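Local coordinates for major capsid protein (Human herpesvirus 1, PDB 1NO7), which probably forms the principal building block of the herpes simplex virus capsid shell, here represented by its protease-resistant upper domain, at residues H94-D105 / P118-R126; H301-G309 / T456-D465. All coordinates share one frame; numbering follows the deposited sequence.

Interaction 1: residues H94-D105 / P118-R126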
ATOM      1  N   HIS A  94      -3.002  28.714  12.772  1.00 28.95           N
ATOM      2  CA  HIS A  94      -1.740  28.290  13.383  1.00 28.95           C
ATOM      3  C   HIS A  94      -1.041  27.183  12.614  1.00 28.95           C
ATOM      4  O   HIS A  94      -1.690  26.274  12.076  1.00 28.95           O
ATOM      5  CB  HIS A  94      -1.997  27.822  14.802  1.00 36.06           C
ATOM      6  CG  HIS A  94      -0.752  27.613  15.595  1.00 36.06           C
ATOM      7  ND1 HIS A  94       0.093  28.646  15.933  1.00 36.06           N
ATOM      8  CD2 HIS A  94      -0.213  26.496  16.140  1.00 36.06           C
ATOM      9  CE1 HIS A  94       1.098  28.179  16.655  1.00 36.06           C
ATOM     10  NE2 HIS A  94       0.936  26.876  16.798  1.00 36.06           N
ATOM     11  N   PRO A  95       0.301  27.231  12.571  1.00 26.16           N
ATOM     12  CA  PRO A  95       1.139  26.247  11.868  1.00 26.16           C
ATOM     13  C   PRO A  95       0.947  24.809  12.372  1.00 26.16           C
ATOM     14  O   PRO A  95       0.550  23.923  11.616  1.00 26.16           O
ATOM     15  CB  PRO A  95       2.558  26.755  12.120  1.00 22.73           C
ATOM     16  CG  PRO A  95       2.359  28.229  12.338  1.00 22.73           C
ATOM     17  CD  PRO A  95       1.137  28.256  13.212  1.00 22.73           C
ATOM     18  N   ALA A  96       1.213  24.579  13.651  1.00 43.72           N
ATOM     19  CA  ALA A  96       1.071  23.243  14.195  1.00 43.72           C
ATOM     20  C   ALA A  96      -0.353  22.695  14.127  1.00 43.72           C
ATOM     21  O   ALA A  96      -0.621  21.624  14.670  1.00 43.72           O
ATOM     22  CB  ALA A  96       1.563  23.213  15.628  1.00100.00           C
ATOM     23  N   PHE A  97      -1.280  23.393  13.481  1.00 35.15           N
ATOM     24  CA  PHE A  97      -2.637  22.857  13.425  1.00 35.15           C
ATOM     25  C   PHE A  97      -3.368  23.076  12.124  1.00 35.15           C
ATOM     26  O   PHE A  97      -2.913  23.812  11.252  1.00 35.15           O
ATOM     27  CB  PHE A  97      -3.491  23.437  14.549  1.00 30.45           C
ATOM     28  CG  PHE A  97      -3.068  22.998  15.914  1.00 30.45           C
ATOM     29  CD1 PHE A  97      -1.857  23.424  16.452  1.00 30.45           C
ATOM     30  CD2 PHE A  97      -3.860  22.125  16.645  1.00 30.45           C
ATOM     31  CE1 PHE A  97      -1.428  22.978  17.711  1.00 30.45           C
ATOM     32  CE2 PHE A  97      -3.446  21.663  17.921  1.00 30.45           C
ATOM     33  CZ  PHE A  97      -2.226  22.090  18.452  1.00 30.45           C
ATOM     34  N   ASP A  98      -4.515  22.415  12.004  1.00 25.44           N
ATOM     35  CA  ASP A  98      -5.368  22.547  10.832  1.00 25.44           C
ATOM     36  C   ASP A  98      -6.754  22.903  11.368  1.00 25.44           C
ATOM     37  O   ASP A  98      -7.331  22.162  12.180  1.00 25.44           O
ATOM     38  CB  ASP A  98      -5.424  21.235  10.039  1.00 77.05           C
ATOM     39  CG  ASP A  98      -4.584  21.277   8.767  1.00 77.05           C
ATOM     40  OD1 ASP A  98      -4.702  22.267   8.010  1.00 77.05           O
ATOM     41  OD2 ASP A  98      -3.819  20.317   8.513  1.00 77.05           O
ATOM     42  N   PHE A  99      -7.273  24.051  10.939  1.00 36.23           N
ATOM     43  CA  PHE A  99      -8.591  24.509  11.385  1.00 36.23           C
ATOM     44  C   PHE A  99      -9.549  24.389  10.226  1.00 36.23           C
ATOM     45  O   PHE A  99      -9.300  24.935   9.148  1.00 36.23           O
ATOM     46  CB  PHE A  99      -8.520  25.968  11.858  1.00 22.66           C
ATOM     47  CG  PHE A  99      -7.487  26.195  12.926  1.00 22.66           C
ATOM     48  CD1 PHE A  99      -6.127  26.287  12.590  1.00 22.66           C
ATOM     49  CD2 PHE A  99      -7.856  26.201  14.274  1.00 22.66           C
ATOM     50  CE1 PHE A  99      -5.151  26.369  13.588  1.00 22.66           C
ATOM     51  CE2 PHE A  99      -6.897  26.281  15.277  1.00 22.66           C
ATOM     52  CZ  PHE A  99      -5.540  26.364  14.942  1.00 22.66           C
ATOM     53  N   PHE A 100     -10.650  23.680  10.446  1.00 37.37           N
ATOM     54  CA  PHE A 100     -11.618  23.477   9.382  1.00 37.37           C
ATOM     55  C   PHE A 100     -13.038  23.464   9.916  1.00 37.37           C
ATOM     56  O   PHE A 100     -13.271  23.324  11.126  1.00 37.37           O
ATOM     57  CB  PHE A 100     -11.323  22.147   8.688  1.00 35.07           C
ATOM     58  CG  PHE A 100     -11.264  20.977   9.639  1.00 35.07           C
ATOM     59  CD1 PHE A 100     -12.435  20.404  10.136  1.00 35.07           C
ATOM     60  CD2 PHE A 100     -10.035  20.504  10.109  1.00 35.07           C
ATOM     61  CE1 PHE A 100     -12.382  19.379  11.095  1.00 35.07           C
ATOM     62  CE2 PHE A 100      -9.967  19.479  11.071  1.00 35.07           C
ATOM     63  CZ  PHE A 100     -11.138  18.919  11.565  1.00 35.07           C
ATOM     64  N   VAL A 101     -13.983  23.605   8.991  1.00 50.61           N
ATOM     65  CA  VAL A 101     -15.403  23.608   9.318  1.00 50.61           C
ATOM     66  C   VAL A 101     -15.797  22.213   9.796  1.00 50.61           C
ATOM     67  O   VAL A 101     -16.153  21.342   8.991  1.00 50.61           O
ATOM     68  CB  VAL A 101     -16.256  23.960   8.078  1.00 60.10           C
ATOM     69  CG1 VAL A 101     -17.682  24.275   8.502  1.00 60.10           C
ATOM     70  CG2 VAL A 101     -15.633  25.121   7.322  1.00 60.10           C
ATOM     71  N   GLY A 102     -15.724  22.006  11.107  1.00 70.84           N
ATOM     72  CA  GLY A 102     -16.068  20.714  11.668  1.00 70.84           C
ATOM     73  C   GLY A 102     -17.481  20.261  11.349  1.00 70.84           C
ATOM     74  O   GLY A 102     -18.092  20.703  10.373  1.00 70.84           O
ATOM     75  N   VAL A 103     -17.770  19.446  11.744  1.00122.74           N
ATOM     76  CA  VAL A 103     -19.014  18.758  12.067  1.00122.74           C
ATOM     77  C   VAL A 103     -19.369  18.942  13.539  1.00122.74           C
ATOM     78  O   VAL A 103     -18.484  18.878  14.442  1.00122.74           O
ATOM     79  CB  VAL A 103     -18.936  17.260  11.724  1.00 93.38           C
ATOM     80  CG1 VAL A 103     -20.197  16.542  12.181  1.00 93.38           C
ATOM     81  CG2 VAL A 103     -18.715  17.067  10.231  1.00 93.38           C
ATOM     82  N   ALA A 104     -20.596  19.320  13.736  1.00117.14           N
ATOM     83  CA  ALA A 104     -20.993  19.493  15.127  1.00117.14           C
ATOM     84  C   ALA A 104     -21.164  18.852  16.505  1.00117.14           C
ATOM     85  O   ALA A 104     -20.476  19.213  17.471  1.00117.14           O
ATOM     86  CB  ALA A 104     -21.768  20.794  15.268  1.00145.78           C
ATOM     87  N   ASP A 105     -22.072  17.878  16.439  1.00104.71           N
ATOM     88  CA  ASP A 105     -22.414  17.055  17.555  1.00104.71           C
ATOM     89  C   ASP A 105     -21.984  15.619  17.342  1.00104.71           C
ATOM     90  O   ASP A 105     -22.110  14.980  18.441  1.00104.71           O
ATOM     91  CB  ASP A 105     -23.917  17.190  17.756  1.00161.40           C
ATOM     92  CG  ASP A 105     -24.288  18.636  18.049  1.00161.40           C
ATOM     93  OD1 ASP A 105     -23.391  19.401  18.470  1.00161.40           O
ATOM     94  OD2 ASP A 105     -25.461  19.010  17.850  1.00161.40           O
ATOM     95  N   PRO A 118     -25.697  22.040  12.384  1.00138.27           N
ATOM     96  CA  PRO A 118     -24.834  23.088  12.936  1.00138.27           C
ATOM     97  C   PRO A 118     -23.360  22.805  12.711  1.00138.27           C
ATOM     98  O   PRO A 118     -22.696  22.205  13.558  1.00138.27           O
ATOM     99  CB  PRO A 118     -25.197  23.083  14.419  1.00129.28           C
ATOM    100  CG  PRO A 118     -25.500  21.640  14.675  1.00129.28           C
ATOM    101  CD  PRO A 118     -26.355  21.291  13.473  1.00129.28           C
ATOM    102  N   GLY A 119     -22.850  23.240  11.566  1.00121.89           N
ATOM    103  CA  GLY A 119     -21.451  23.018  11.267  1.00121.89           C
ATOM    104  C   GLY A 119     -20.540  23.859  12.140  1.00121.89           C
ATOM    105  O   GLY A 119     -20.388  25.059  11.900  1.00121.89           O
ATOM    106  N   GLU A 120     -19.940  23.243  13.160  1.00 76.41           N
ATOM    107  CA  GLU A 120     -19.034  23.971  14.043  1.00 76.41           C
ATOM    108  C   GLU A 120     -17.658  24.031  13.389  1.00 76.41           C
ATOM    109  O   GLU A 120     -17.487  23.636  12.230  1.00 76.41           O
ATOM    110  CB  GLU A 120     -18.922  23.298  15.415  1.00 76.79           C
ATOM    111  CG  GLU A 120     -17.932  22.156  15.461  1.00 76.79           C
ATOM    112  CD  GLU A 120     -17.535  21.778  16.875  1.00 76.79           C
ATOM    113  OE1 GLU A 120     -18.411  21.329  17.649  1.00 76.79           O
ATOM    114  OE2 GLU A 120     -16.340  21.933  17.212  1.00 76.79           O
ATOM    115  N   ILE A 121     -16.671  24.510  14.134  1.00 43.96           N
ATOM    116  CA  ILE A 121     -15.325  24.637  13.596  1.00 43.96           C
ATOM    117  C   ILE A 121     -14.304  23.950  14.494  1.00 43.96           C
ATOM    118  O   ILE A 121     -14.072  24.359  15.632  1.00 43.96           O
ATOM    119  CB  ILE A 121     -14.974  26.126  13.412  1.00 37.68           C
ATOM    120  CG1 ILE A 121     -13.487  26.281  13.112  1.00 37.68           C
ATOM    121  CG2 ILE A 121     -15.417  26.920  14.651  1.00 37.68           C
ATOM    122  CD1 ILE A 121     -13.109  27.704  12.823  1.00 37.68           C
ATOM    123  N   GLN A 122     -13.702  22.890  13.968  1.00 35.19           N
ATOM    124  CA  GLN A 122     -12.730  22.123  14.727  1.00 35.19           C
ATOM    125  C   GLN A 122     -11.325  22.352  14.202  1.00 35.19           C
ATOM    126  O   GLN A 122     -11.112  22.968  13.149  1.00 35.19           O
ATOM    127  CB  GLN A 122     -13.056  20.631  14.644  1.00 74.50           C
ATOM    128  CG  GLN A 122     -14.531  20.319  14.605  1.00 74.50           C
ATOM    129  CD  GLN A 122     -14.790  18.836  14.466  1.00 74.50           C
ATOM    130  OE1 GLN A 122     -15.926  18.398  14.271  1.00 74.50           O
ATOM    131  NE2 GLN A 122     -13.730  18.043  14.576  1.00 74.50           N
ATOM    132  N   ALA A 123     -10.366  21.836  14.953  1.00 42.68           N
ATOM    133  CA  ALA A 123      -8.976  21.956  14.576  1.00 42.68           C
ATOM    134  C   ALA A 123      -8.261  20.659  14.919  1.00 42.68           C
ATOM    135  O   ALA A 123      -8.479  20.064  15.994  1.00 42.68           O
ATOM    136  CB  ALA A 123      -8.340  23.108  15.302  1.00134.18           C
ATOM    137  N   THR A 124      -7.409  20.227  13.994  1.00 54.27           N
ATOM    138  CA  THR A 124      -6.651  18.998  14.147  1.00 54.27           C
ATOM    139  C   THR A 124      -5.159  19.314  14.137  1.00 54.27           C
ATOM    140  O   THR A 124      -4.722  20.272  13.495  1.00 54.27           O
ATOM    141  CB  THR A 124      -6.974  18.029  13.007  1.00 62.02           C
ATOM    142  OG1 THR A 124      -6.188  16.849  13.147  1.00 62.02           O
ATOM    143  CG2 THR A 124      -6.640  18.661  11.671  1.00 62.02           C
ATOM    144  N   TRP A 125      -4.384  18.495  14.842  1.00 25.96           N
ATOM    145  CA  TRP A 125      -2.944  18.701  14.944  1.00 25.96           C
ATOM    146  C   TRP A 125      -2.081  18.185  13.788  1.00 25.96           C
ATOM    147  O   TRP A 125      -1.722  17.008  13.788  1.00 25.96           O
ATOM    148  CB  TRP A 125      -2.426  18.067  16.244  1.00 35.90           C
ATOM    149  CG  TRP A 125      -0.954  18.202  16.363  1.00 35.90           C
ATOM    150  CD1 TRP A 125      -0.245  19.350  16.210  1.00 35.90           C
ATOM    151  CD2 TRP A 125       0.006  17.167  16.612  1.00 35.90           C
ATOM    152  NE1 TRP A 125       1.102  19.106  16.342  1.00 35.90           N
ATOM    153  CE2 TRP A 125       1.288  17.772  16.590  1.00 35.90           C
ATOM    154  CE3 TRP A 125      -0.084  15.793  16.849  1.00 35.90           C
ATOM    155  CZ2 TRP A 125       2.475  17.046  16.795  1.00 35.90           C
ATOM    156  CZ3 TRP A 125       1.102  15.066  17.055  1.00 35.90           C
ATOM    157  CH2 TRP A 125       2.363  15.702  17.023  1.00 35.90           C
ATOM    158  N   ARG A 126      -1.735  19.030  12.815  1.00 70.71           N
ATOM    159  CA  ARG A 126      -0.859  18.578  11.716  1.00 70.71           C
ATOM    160  C   ARG A 126       0.248  17.827  12.426  1.00 70.71           C
ATOM    161  O   ARG A 126       0.900  18.383  13.310  1.00 70.71           O
ATOM    162  CB  ARG A 126      -0.256  19.765  10.988  1.00 54.91           C
ATOM    163  CG  ARG A 126      -1.252  20.537  10.181  1.00 54.91           C
ATOM    164  CD  ARG A 126      -0.723  21.899   9.818  1.00 54.91           C
ATOM    165  NE  ARG A 126      -1.668  22.610   8.968  1.00 54.91           N
ATOM    166  CZ  ARG A 126      -1.619  23.915   8.725  1.00 54.91           C
ATOM    167  NH1 ARG A 126      -0.666  24.658   9.276  1.00 54.91           N
ATOM    168  NH2 ARG A 126      -2.521  24.476   7.928  1.00 54.91           N
TER
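R126 reaches across from 118-126 to the turn H94-F97 and to D98. Its CB lies 4.1 Å from A96 O; with chi1 at -70°, placing CG anti to the carbonyl carbon, the extended chain carries CG past D98 OD2 and CD near the carbonyl oxygens of P95 and F97. At the head, R126 NH1 donates to P95 O at 2.7 Å. NE and NH2 grip the D98 carboxylate side-on, R126 NE to D98 OD2 at 3.2 Å and R126 NH2 to D98 OD1 at 3.1 Å. The two planes stand 88° apart, and both oxygens are met from above the carboxylate plane. NH2 also forms a salt bridge with E92. The backbone here is an antiparallel beta hairpin with a long connection: D98/T124 and F100/Q122 are hydrogen-bonded pairs flanking the non-hydrogen-bonded F99/A123. Beside it, the W125 edge meets the F97 ring face in an edge-to-face pair, centroids 5.2 Å apart and planes at 54°. Further along, Q122 O lies above the centre of the F100 ring, T124 CG2 touches F100 CE2 at the ring edge (3.5 Å), and Y548 stacks on F100. T124 OG1 is hydrogen-bonded to R553.

Interaction 2: residues H301-G309 / T456-D465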
ATOM      1  N   HIS A 301      -2.315   5.824  27.156  1.00136.12           N
ATOM      2  CA  HIS A 301      -2.192   7.221  26.750  1.00136.12           C
ATOM      3  C   HIS A 301      -2.037   7.480  25.243  1.00136.12           C
ATOM      4  O   HIS A 301      -1.371   8.433  24.837  1.00136.12           O
ATOM      5  CB  HIS A 301      -1.015   7.862  27.485  1.00162.19           C
ATOM      6  CG  HIS A 301       0.322   7.382  27.013  1.00162.19           C
ATOM      7  ND1 HIS A 301       0.725   7.479  25.699  1.00162.19           N
ATOM      8  CD2 HIS A 301       1.349   6.805  27.680  1.00162.19           C
ATOM      9  CE1 HIS A 301       1.942   6.982  25.574  1.00162.19           C
ATOM     10  NE2 HIS A 301       2.345   6.567  26.763  1.00162.19           N
ATOM     11  N   ARG A 302      -2.654   6.641  24.421  1.00 67.10           N
ATOM     12  CA  ARG A 302      -2.611   6.773  23.018  1.00 67.10           C
ATOM     13  C   ARG A 302      -4.071   6.636  22.747  1.00 67.10           C
ATOM     14  O   ARG A 302      -4.715   7.433  22.047  1.00 67.10           O
ATOM     15  CB  ARG A 302      -1.725   5.723  22.342  1.00 54.89           C
ATOM     16  CG  ARG A 302      -0.948   6.173  21.128  1.00 54.89           C
ATOM     17  CD  ARG A 302      -0.089   7.390  21.307  1.00 54.89           C
ATOM     18  NE  ARG A 302       0.406   7.826  20.018  1.00 54.89           N
ATOM     19  CZ  ARG A 302       1.456   7.275  19.408  1.00 54.89           C
ATOM     20  NH1 ARG A 302       2.127   6.293  19.995  1.00 54.89           N
ATOM     21  NH2 ARG A 302       1.822   7.719  18.215  1.00 54.89           N
ATOM     22  N   ASP A 303      -4.568   5.533  23.296  1.00 68.75           N
ATOM     23  CA  ASP A 303      -5.930   5.080  23.153  1.00 68.75           C
ATOM     24  C   ASP A 303      -6.092   4.703  21.700  1.00 68.75           C
ATOM     25  O   ASP A 303      -6.587   5.492  20.899  1.00 68.75           O
ATOM     26  CB  ASP A 303      -6.952   6.144  23.520  1.00120.57           C
ATOM     27  CG  ASP A 303      -8.367   5.597  23.503  1.00120.57           C
ATOM     28  OD1 ASP A 303      -8.778   5.076  22.444  1.00120.57           O
ATOM     29  OD2 ASP A 303      -9.065   5.668  24.539  1.00120.57           O
ATOM     30  N   CYS A 304      -5.648   3.496  21.363  1.00 61.19           N
ATOM     31  CA  CYS A 304      -5.740   3.001  19.999  1.00 61.19           C
ATOM     32  C   CYS A 304      -7.069   2.292  19.779  1.00 61.19           C
ATOM     33  O   CYS A 304      -7.589   1.625  20.672  1.00 61.19           O
ATOM     34  CB  CYS A 304      -4.591   2.036  19.711  1.00 85.58           C
ATOM     35  SG  CYS A 304      -2.952   2.741  20.004  1.00 85.58           S
ATOM     36  N   ARG A 305      -7.621   2.454  18.584  1.00 89.23           N
ATOM     37  CA  ARG A 305      -8.883   1.827  18.230  1.00 89.23           C
ATOM     38  C   ARG A 305      -8.802   1.331  16.796  1.00 89.23           C
ATOM     39  O   ARG A 305      -8.762   2.131  15.857  1.00 89.23           O
ATOM     40  CB  ARG A 305     -10.040   2.820  18.355  1.00111.15           C
ATOM     41  CG  ARG A 305     -10.314   3.288  19.765  1.00111.15           C
ATOM     42  CD  ARG A 305     -11.721   3.856  19.878  1.00111.15           C
ATOM     43  NE  ARG A 305     -12.074   4.159  21.262  1.00111.15           N
ATOM     44  CZ  ARG A 305     -11.618   5.208  21.937  1.00111.15           C
ATOM     45  NH1 ARG A 305     -10.794   6.065  21.350  1.00111.15           N
ATOM     46  NH2 ARG A 305     -11.977   5.394  23.201  1.00111.15           N
ATOM     47  N   VAL A 306      -8.768   0.013  16.628  1.00 59.58           N
ATOM     48  CA  VAL A 306      -8.708  -0.564  15.291  1.00 59.58           C
ATOM     49  C   VAL A 306     -10.034  -1.248  15.004  1.00 59.58           C
ATOM     50  O   VAL A 306     -10.531  -2.015  15.831  1.00 59.58           O
ATOM     51  CB  VAL A 306      -7.587  -1.611  15.175  1.00 67.91           C
ATOM     52  CG1 VAL A 306      -7.446  -2.048  13.728  1.00 67.91           C
ATOM     53  CG2 VAL A 306      -6.277  -1.044  15.700  1.00 67.91           C
ATOM     54  N   SER A 307     -10.612  -0.953  13.842  1.00 51.47           N
ATOM     55  CA  SER A 307     -11.877  -1.560  13.441  1.00 51.47           C
ATOM     56  C   SER A 307     -11.697  -2.378  12.165  1.00 51.47           C
ATOM     57  O   SER A 307     -11.474  -1.823  11.080  1.00 51.47           O
ATOM     58  CB  SER A 307     -12.940  -0.495  13.202  1.00 46.72           C
ATOM     59  OG  SER A 307     -14.144  -1.101  12.763  1.00 46.72           O
ATOM     60  N   ALA A 308     -11.794  -3.698  12.298  1.00 45.58           N
ATOM     61  CA  ALA A 308     -11.629  -4.598  11.163  1.00 45.58           C
ATOM     62  C   ALA A 308     -12.955  -4.803  10.430  1.00 45.58           C
ATOM     63  O   ALA A 308     -13.847  -5.514  10.900  1.00 45.58           O
ATOM     64  CB  ALA A 308     -11.066  -5.936  11.644  1.00 38.08           C
ATOM     65  N   GLY A 309     -13.085  -4.148   9.283  1.00 46.24           N
ATOM     66  CA  GLY A 309     -14.303  -4.254   8.508  1.00 46.24           C
ATOM     67  C   GLY A 309     -15.530  -3.931   9.343  1.00 46.24           C
ATOM     68  O   GLY A 309     -16.661  -4.053   8.866  1.00 46.24           O
ATOM     69  N   THR A 456      -9.601  -7.362   3.927  1.00 67.78           N
ATOM     70  CA  THR A 456     -10.340  -6.540   4.885  1.00 67.78           C
ATOM     71  C   THR A 456      -9.952  -5.071   4.987  1.00 67.78           C
ATOM     72  O   THR A 456      -8.762  -4.733   4.981  1.00 67.78           O
ATOM     73  CB  THR A 456     -10.231  -7.123   6.290  1.00 69.16           C
ATOM     74  OG1 THR A 456     -10.263  -8.552   6.218  1.00 69.16           O
ATOM     75  CG2 THR A 456     -11.389  -6.634   7.144  1.00 69.16           C
ATOM     76  N   ALA A 457     -10.967  -4.208   5.103  1.00 61.33           N
ATOM     77  CA  ALA A 457     -10.778  -2.753   5.236  1.00 61.33           C
ATOM     78  C   ALA A 457     -10.457  -2.437   6.700  1.00 61.33           C
ATOM     79  O   ALA A 457     -11.209  -2.805   7.610  1.00 61.33           O
ATOM     80  CB  ALA A 457     -12.046  -2.009   4.807  1.00 65.42           C
ATOM     81  N   LEU A 458      -9.347  -1.750   6.927  1.00 52.26           N
ATOM     82  CA  LEU A 458      -8.930  -1.436   8.286  1.00 52.26           C
ATOM     83  C   LEU A 458      -8.921   0.058   8.626  1.00 52.26           C
ATOM     84  O   LEU A 458      -8.270   0.864   7.943  1.00 52.26           O
ATOM     85  CB  LEU A 458      -7.534  -2.030   8.523  1.00 38.82           C
ATOM     86  CG  LEU A 458      -7.405  -3.094   9.613  1.00 38.82           C
ATOM     87  CD1 LEU A 458      -8.517  -4.119   9.461  1.00 38.82           C
ATOM     88  CD2 LEU A 458      -6.021  -3.745   9.531  1.00 38.82           C
ATOM     89  N   LEU A 459      -9.646   0.424   9.682  1.00 51.99           N
ATOM     90  CA  LEU A 459      -9.694   1.814  10.145  1.00 51.99           C
ATOM     91  C   LEU A 459      -9.163   1.852  11.574  1.00 51.99           C
ATOM     92  O   LEU A 459      -9.829   1.388  12.503  1.00 51.99           O
ATOM     93  CB  LEU A 459     -11.126   2.362  10.134  1.00 21.97           C
ATOM     94  CG  LEU A 459     -11.224   3.780  10.727  1.00 21.97           C
ATOM     95  CD1 LEU A 459     -10.470   4.755   9.803  1.00 21.97           C
ATOM     96  CD2 LEU A 459     -12.693   4.213  10.874  1.00 21.97           C
ATOM     97  N   CYS A 460      -7.963   2.388  11.753  1.00 54.14           N
ATOM     98  CA  CYS A 460      -7.383   2.466  13.091  1.00 54.14           C
ATOM     99  C   CYS A 460      -7.293   3.930  13.554  1.00 54.14           C
ATOM    100  O   CYS A 460      -7.565   4.845  12.768  1.00 54.14           O
ATOM    101  CB  CYS A 460      -6.007   1.793  13.095  1.00100.93           C
ATOM    102  SG  CYS A 460      -5.023   2.144  11.614  1.00100.93           S
ATOM    103  N   SER A 461      -6.933   4.158  14.819  1.00 46.53           N
ATOM    104  CA  SER A 461      -6.842   5.529  15.327  1.00 46.53           C
ATOM    105  C   SER A 461      -6.275   5.676  16.731  1.00 46.53           C
ATOM    106  O   SER A 461      -6.067   4.693  17.437  1.00 46.53           O
ATOM    107  CB  SER A 461      -8.218   6.173  15.319  1.00 41.23           C
ATOM    108  OG  SER A 461      -9.083   5.522  16.234  1.00 41.23           O
ATOM    109  N   ALA A 462      -6.082   6.930  17.140  1.00 53.68           N
ATOM    110  CA  ALA A 462      -5.552   7.256  18.463  1.00 53.68           C
ATOM    111  C   ALA A 462      -5.295   8.757  18.659  1.00 53.68           C
ATOM    112  O   ALA A 462      -5.282   9.545  17.698  1.00 53.68           O
ATOM    113  CB  ALA A 462      -4.256   6.479  18.718  1.00 74.11           C
ATOM    114  N   ALA A 463      -5.108   9.140  19.920  1.00 61.62           N
ATOM    115  CA  ALA A 463      -4.810  10.517  20.269  1.00 61.62           C
ATOM    116  C   ALA A 463      -3.296  10.627  20.127  1.00 61.62           C
ATOM    117  O   ALA A 463      -2.578   9.631  20.236  1.00 61.62           O
ATOM    118  CB  ALA A 463      -5.233  10.806  21.696  1.00128.61           C
ATOM    119  N   PRO A 464      -2.795  11.839  19.870  1.00 82.35           N
ATOM    120  CA  PRO A 464      -1.369  12.162  19.691  1.00 82.35           C
ATOM    121  C   PRO A 464      -0.401  11.665  20.786  1.00 82.35           C
ATOM    122  O   PRO A 464      -0.814  11.395  21.914  1.00 82.35           O
ATOM    123  CB  PRO A 464      -1.391  13.681  19.580  1.00 39.95           C
ATOM    124  CG  PRO A 464      -2.732  13.934  18.905  1.00 39.95           C
ATOM    125  CD  PRO A 464      -3.639  13.032  19.684  1.00 39.95           C
ATOM    126  N   ASP A 465       0.886  11.556  20.444  1.00118.15           N
ATOM    127  CA  ASP A 465       1.916  11.098  21.388  1.00118.15           C
ATOM    128  C   ASP A 465       2.382  12.173  22.385  1.00118.15           C
ATOM    129  O   ASP A 465       1.765  12.346  23.440  1.00118.15           O
ATOM    130  CB  ASP A 465       3.135  10.543  20.628  1.00103.04           C
ATOM    131  CG  ASP A 465       3.668  11.505  19.562  1.00103.04           C
ATOM    132  OD1 ASP A 465       4.906  11.689  19.481  1.00103.04           O
ATOM    133  OD2 ASP A 465       2.851  12.061  18.796  1.00103.04           O
TER
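R302 and D465 lie side by side and point the same way, with guanidinium and carboxylate planes 42° apart. Contact is made through the aspartate's methylene: D465 CB lies over one guanidinium face, 3.9 Å from R302 CZ, while A463 O sits at the guanidinium edge. The bend of R302 at chi2 (54°) turns its chain along A463 and P464 toward D465. Each charge finds its salt-bridge partner outside the two segments: R302 NH2 with D278, D465 OD2 with K580.

Along the paired segments, apolar side chains meet laterally. C304 SG faces A462 CB at 4.2 Å, V306 CG2 meets C460 CB at 3.9 Å, and A308 CB touches L458 CD1 at 3.8 Å. Between them, V306 CG1 also approaches L458 CG. S461 OG makes only a weak bond to R305 O (3.4 Å); its stronger partner is R477.

The antiparallel backbone bonds fix this register. A463 N donates to R302 O at 2.8 Å, S307 and L459 exchange two bonds, and G309 N donates to A457 O at 2.8 Å, next to T456 CG2.

Within the three-stranded antiparallel sheet, 457-462 is the middle strand, paired on its other edge with 478-483. Helix 290-296 packs on C304, V306, L458 and C460, while strand 332-334 supplies L333 against A308, T456 and L458.

Overall arrangement
From the N terminus, interaction 1 comes first: residues 94-105 and 118-126 close a short loop whose 12 intervening residues hold neither helix nor strand. The largely helical chain beyond it leads to 301-309, where interaction 2 opens; this contact closes only after 146 residues that contain both helices and strands. The two loops are therefore in series and neither nest nor cross. Their centres lie about 20 Å apart, on the same side of the chain's centre, with interaction 1 farther out. They meet directly where W125 CE3 packs on P464 CB at 3.7 Å. Late-chain residues approach both: Y548, R553 and I581 reach interaction 1, and K580 reaches interaction 2.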